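Side-chain contacts in protein CPn_0803/CP_1068/CPj0803/CpB0832 (Chlamydophila pneumoniae, PDB 3Q9D), which is of unknown function but is probably linked, as a coiled-coil protein, to the needle tip of the chlamydial type III secretion system: residues A127-I130 with H131-E135; T69-R72 with E73-N76. All coordinates share one frame; numbering follows the deposited sequence. Where two conformers were deposited one is given.

Contact 1 (A127-I130 with H131-E135); sequences AKDI and HERGE
Asp129 and Arg133, one helical turn apart, form the charged pair of this contact. Arg133 NH1 comes to 2.9 Å from Asp129 OD2, a salt bridge whose hydrogen bond is weak because the N-H points well off the line to the oxygen (121°); a longer, straighter but likewise weak bond runs from Arg133 NH1 to Asp129 OD1 at 3.4 Å. The carboxylate lies at the edge of the guanidinium, their planes turned 35° apart. Arg133 CG sits between the backbone N and the carbonyl carbon (chi1 48°), and a bend at chi3 swings NH1 back to Asp129 while Arg133 CD stays 3.2 Å from Asp129 OD1. Asp129 has two deposited conformers; the bridge is described for one of them and is doubtful as a constant feature.

Among the backbone bonds, Asp129 O accepts Arg133 N at 2.7 Å and, weakly, Glu132 N as well. Gly134 N closes the turn on Ile130 O at 2.8 Å.

Glu132 folds back over the Lys128 carbonyl, Glu132 CG 3.2 Å from Lys128 O, and Glu132 OE2 lies 3.9 Å from Lys128 CG where the two side chains cross. Lys128 NZ remains 5.3 Å from Glu132 OE2, opposite charges that do not meet.

Residues 127-135 span the last part of helix 107-133 and the turn leading to strand 137-147. Ala127, Lys128 and His131 face helix 70-82; Asp129 and Arg133 rest on Val160, beyond strand 150-159, and Gly134 shares a backbone hydrogen bond with Asp161. Ile130 packs on Ile66 of its own chain and on Thr64 of a third subunit, Glu135 on Met168 of a second.

Contact 2 (T69-R72 with E73-N76); sequences TTFR and EFQN
Thr69 O accepts the backbone N-H of Glu73 at 2.9 Å, and Thr70 O takes that of Phe74 at the same length. Gln75 N on Phe71 O and Asn76 N on Arg72 O continue this i to i+4 ladder through the first turns of helix 70-82.

On one flank Phe71 carries the side-chain contacts. Its chi1 of -176° sets the ring beside the carbonyl side of the residue, within reach of Phe74 and Gln75, which approach different atoms of it, both obliquely. Phe71 CE1 touches Phe74 CD2 at 3.9 Å; the two rings are inclined by 43°, an oblique pair with centroids 5.7 Å apart. Phe74 in turn holds its ring edge toward Phe71 O. Gln75 CD comes to 3.4 Å from Phe71 CE2, its amide tilted 36° from the ring, and Gln75 CG makes an off-centre CH-pi contact, 4.2 Å from the Phe71 ring centroid. Gln75 OE1 also rests 3.6 Å from Arg72 CG, so the amide bridges the two residues.

Phe74 packs inward on Leu58, Ile61, Leu96, Ile97 and Ile124, among three other helices. Meanwhile Arg72 forms a salt bridge with Asp143, and Glu73 and Thr69 hydrogen-bond to Asn138 and Glu164, all of a fourth subunit, whereas Thr70 OG1 bonds Gly67 N of its own chain. The chemistry thus splits the turn: aromatic rings serve the helical bundle, while the polar ends of Thr69, Arg72 and Glu73 join subunits.

In the fold
Both contacts are local, between residues about one turn apart, contact 2 near the start of helix 70-82 and contact 1 toward the end of helix 107-133. The two helices pack against each other, contact centres about 12 Å apart: Lys128 CB lies 3.8 Å from Phe71 CD1, and His131 NE2 3.4 Å from Arg72 CZ. Contact 1 lies about 6 Å and contact 2 about 16 Å from the centre of the chain, yet Phe71 and Phe74 are buried while the charged side chains of contact 1 are at least partly exposed. Contact 2 adds polar groups pledged to a fourth subunit; contact 1 pairs charges within its own turn, where the helical bundle passes into the antiparallel sheet.

Contact 1 (A127-I130 with H131-E135)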
loop_
_atom_site.group_PDB
_atom_site.type_symbol
_atom_site.label_atom_id
_atom_site.label_comp_id
_atom_site.label_asym_id
_atom_site.label_seq_id
_atom_site.Cartn_x
_atom_site.Cartn_y
_atom_site.Cartn_z
ATOM N N ALA A 127 13.688 15.655 -0.497
ATOM C CA ALA A 127 12.298 16.072 -0.216
ATOM C C ALA A 127 11.789 17.062 -1.257
ATOM O O ALA A 127 10.649 16.975 -1.714
ATOM C CB ALA A 127 12.169 16.678 1.186
ATOM N N LYS A 128 12.629 18.025 -1.619
ATOM C CA LYS A 128 12.240 19.017 -2.623
ATOM C C LYS A 128 12.043 18.338 -3.988
ATOM O O LYS A 128 11.081 18.625 -4.689
ATOM C CB LYS A 128 13.302 20.117 -2.719
ATOM C CG LYS A 128 12.864 21.344 -3.529
ATOM C CD LYS A 128 13.905 22.465 -3.365
ATOM C CE LYS A 128 13.459 23.752 -4.037
ATOM N NZ LYS A 128 13.921 24.968 -3.301
ATOM N N ASP A 129 12.929 17.397 -4.318
ATOM C CA ASP A 129 12.816 16.641 -5.565
ATOM C C ASP A 129 11.517 15.837 -5.620
ATOM O O ASP A 129 10.852 15.804 -6.660
ATOM C CB ASP A 129 14.016 15.702 -5.756
ATOM C CG ASP A 129 14.333 15.436 -7.227
ATOM O OD1 ASP A 129 14.048 16.299 -8.083
ATOM O OD2 ASP A 129 14.883 14.363 -7.527
ATOM N N ILE A 130 11.153 15.200 -4.506
ATOM C CA ILE A 130 9.947 14.371 -4.444
ATOM C C ILE A 130 8.691 15.249 -4.637
ATOM O O ILE A 130 7.778 14.942 -5.427
ATOM C CB ILE A 130 9.916 13.580 -3.102
ATOM C CG1 ILE A 130 11.010 12.481 -3.116
ATOM C CG2 ILE A 130 8.528 13.011 -2.844
ATOM C CD1 ILE A 130 11.155 11.695 -1.802
ATOM N N HIS A 131 8.677 16.361 -3.921
ATOM C CA HIS A 131 7.660 17.393 -4.087
ATOM C C HIS A 131 7.465 17.755 -5.574
ATOM O O HIS A 131 6.340 17.948 -6.047
ATOM C CB HIS A 131 8.079 18.625 -3.277
ATOM C CG HIS A 131 7.024 19.676 -3.165
ATOM N ND1 HIS A 131 6.086 19.905 -4.151
ATOM C CD2 HIS A 131 6.757 20.569 -2.183
ATOM C CE1 HIS A 131 5.292 20.890 -3.780
ATOM N NE2 HIS A 131 5.681 21.315 -2.589
ATOM N N GLU A 132 8.561 17.825 -6.311
ATOM C CA GLU A 132 8.519 18.276 -7.699
ATOM C C GLU A 132 8.268 17.153 -8.692
ATOM O O GLU A 132 7.507 17.336 -9.635
ATOM C CB GLU A 132 9.821 19.014 -8.040
ATOM C CG GLU A 132 9.970 20.265 -7.202
ATOM C CD GLU A 132 11.323 20.942 -7.346
ATOM O OE1 GLU A 132 12.291 20.274 -7.782
ATOM O OE2 GLU A 132 11.407 22.150 -7.016
ATOM N N ARG A 133 8.893 15.992 -8.470
ATOM C CA ARG A 133 8.894 14.900 -9.448
ATOM C C ARG A 133 9.006 13.500 -8.811
ATOM O O ARG A 133 9.605 12.591 -9.387
ATOM C CB ARG A 133 10.038 15.105 -10.444
ATOM C CG ARG A 133 11.363 15.407 -9.788
ATOM C CD ARG A 133 12.392 15.859 -10.829
ATOM N NE ARG A 133 12.667 14.745 -11.726
ATOM C CZ ARG A 133 13.517 13.760 -11.442
ATOM N NH1 ARG A 133 14.211 13.770 -10.300
ATOM N NH2 ARG A 133 13.680 12.773 -12.312
ATOM N N GLY A 134 8.402 13.332 -7.640
ATOM C CA GLY A 134 8.451 12.062 -6.928
ATOM C C GLY A 134 7.924 10.877 -7.722
ATOM O O GLY A 134 8.337 9.754 -7.499
ATOM N N GLU A 135 7.013 11.104 -8.659
ATOM C CA GLU A 135 6.449 9.970 -9.398
ATOM C C GLU A 135 7.216 9.578 -10.656
ATOM O O GLU A 135 6.812 8.669 -11.382
ATOM C CB GLU A 135 4.978 10.220 -9.725
ATOM C CG GLU A 135 4.122 10.205 -8.486
ATOM C CD GLU A 135 2.829 10.980 -8.677
ATOM O OE1 GLU A 135 2.822 11.951 -9.470
ATOM O OE2 GLU A 135 1.824 10.606 -8.042
#

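Contact 2 (T69-R72 with E73-N76)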
loop_
_atom_site.group_PDB
_atom_site.type_symbol
_atom_site.label_atom_id
_atom_site.label_comp_id
_atom_site.label_asym_id
_atom_site.label_seq_id
_atom_site.Cartn_x
_atom_site.Cartn_y
_atom_site.Cartn_z
ATOM N N THR A 69 4.832 15.687 1.565
ATOM C CA THR A 69 4.634 16.844 2.421
ATOM C C THR A 69 5.925 17.307 3.131
ATOM O O THR A 69 5.917 18.330 3.824
ATOM C CB THR A 69 3.603 16.580 3.540
ATOM O OG1 THR A 69 4.081 15.526 4.376
ATOM C CG2 THR A 69 2.222 16.214 2.969
ATOM N N THR A 70 6.991 16.535 2.990
ATOM C CA THR A 70 8.178 16.702 3.828
ATOM C C THR A 70 8.914 18.021 3.565
ATOM O O THR A 70 9.381 18.682 4.512
ATOM C CB THR A 70 9.146 15.529 3.656
ATOM O OG1 THR A 70 8.465 14.315 3.984
ATOM C CG2 THR A 70 10.414 15.698 4.564
ATOM N N PHE A 71 9.003 18.432 2.306
ATOM C CA PHE A 71 9.656 19.712 2.055
ATOM C C PHE A 71 8.890 20.863 2.692
ATOM O O PHE A 71 9.466 21.753 3.325
ATOM C CB PHE A 71 9.843 19.996 0.563
ATOM C CG PHE A 71 10.597 21.268 0.325
ATOM C CD1 PHE A 71 11.948 21.336 0.621
ATOM C CD2 PHE A 71 9.949 22.408 -0.099
ATOM C CE1 PHE A 71 12.663 22.515 0.428
ATOM C CE2 PHE A 71 10.648 23.608 -0.286
ATOM C CZ PHE A 71 12.002 23.662 -0.011
ATOM N N ARG A 72 7.570 20.836 2.568
ATOM C CA ARG A 72 6.769 21.858 3.221
ATOM C C ARG A 72 6.844 21.774 4.739
ATOM O O ARG A 72 6.787 22.791 5.425
ATOM C CB ARG A 72 5.319 21.820 2.713
ATOM C CG ARG A 72 5.167 22.719 1.470
ATOM C CD ARG A 72 3.836 22.564 0.777
ATOM N NE ARG A 72 3.669 21.230 0.206
ATOM C CZ ARG A 72 2.831 20.941 -0.787
ATOM N NH1 ARG A 72 2.091 21.900 -1.325
ATOM N NH2 ARG A 72 2.742 19.694 -1.247
ATOM N N GLU A 73 6.976 20.563 5.267
ATOM C CA GLU A 73 7.081 20.416 6.715
ATOM C C GLU A 73 8.393 21.030 7.213
ATOM O O GLU A 73 8.430 21.696 8.246
ATOM C CB GLU A 73 7.010 18.934 7.110
ATOM C CG GLU A 73 6.968 18.724 8.616
ATOM C CD GLU A 73 6.738 17.258 9.012
ATOM O OE1 GLU A 73 6.818 16.378 8.124
ATOM O OE2 GLU A 73 6.486 17.001 10.221
ATOM N N PHE A 74 9.466 20.796 6.462
ATOM C CA PHE A 74 10.745 21.433 6.715
ATOM C C PHE A 74 10.659 22.977 6.674
ATOM O O PHE A 74 11.188 23.663 7.547
ATOM C CB PHE A 74 11.776 20.926 5.700
ATOM C CG PHE A 74 12.906 21.882 5.459
ATOM C CD1 PHE A 74 13.938 22.009 6.379
ATOM C CD2 PHE A 74 12.940 22.653 4.302
ATOM C CE1 PHE A 74 15.007 22.919 6.149
ATOM C CE2 PHE A 74 13.994 23.548 4.064
ATOM C CZ PHE A 74 15.015 23.680 4.983
ATOM N N GLN A 75 10.018 23.534 5.657
ATOM C CA GLN A 75 9.872 24.991 5.607
ATOM C C GLN A 75 9.167 25.495 6.848
ATOM O O GLN A 75 9.521 26.522 7.390
ATOM C CB GLN A 75 9.063 25.407 4.371
ATOM C CG GLN A 75 9.788 25.159 3.054
ATOM C CD GLN A 75 8.944 25.612 1.878
ATOM O OE1 GLN A 75 7.836 25.118 1.682
ATOM N NE2 GLN A 75 9.448 26.582 1.118
ATOM N N ASN A 76 8.151 24.772 7.290
ATOM C CA ASN A 76 7.391 25.179 8.483
ATOM C C ASN A 76 8.273 25.186 9.742
ATOM O O ASN A 76 8.177 26.088 10.568
ATOM C CB ASN A 76 6.185 24.261 8.681
ATOM C CG ASN A 76 5.342 24.654 9.885
ATOM O OD1 ASN A 76 4.757 25.731 9.905
ATOM N ND2 ASN A 76 5.288 23.786 10.892
#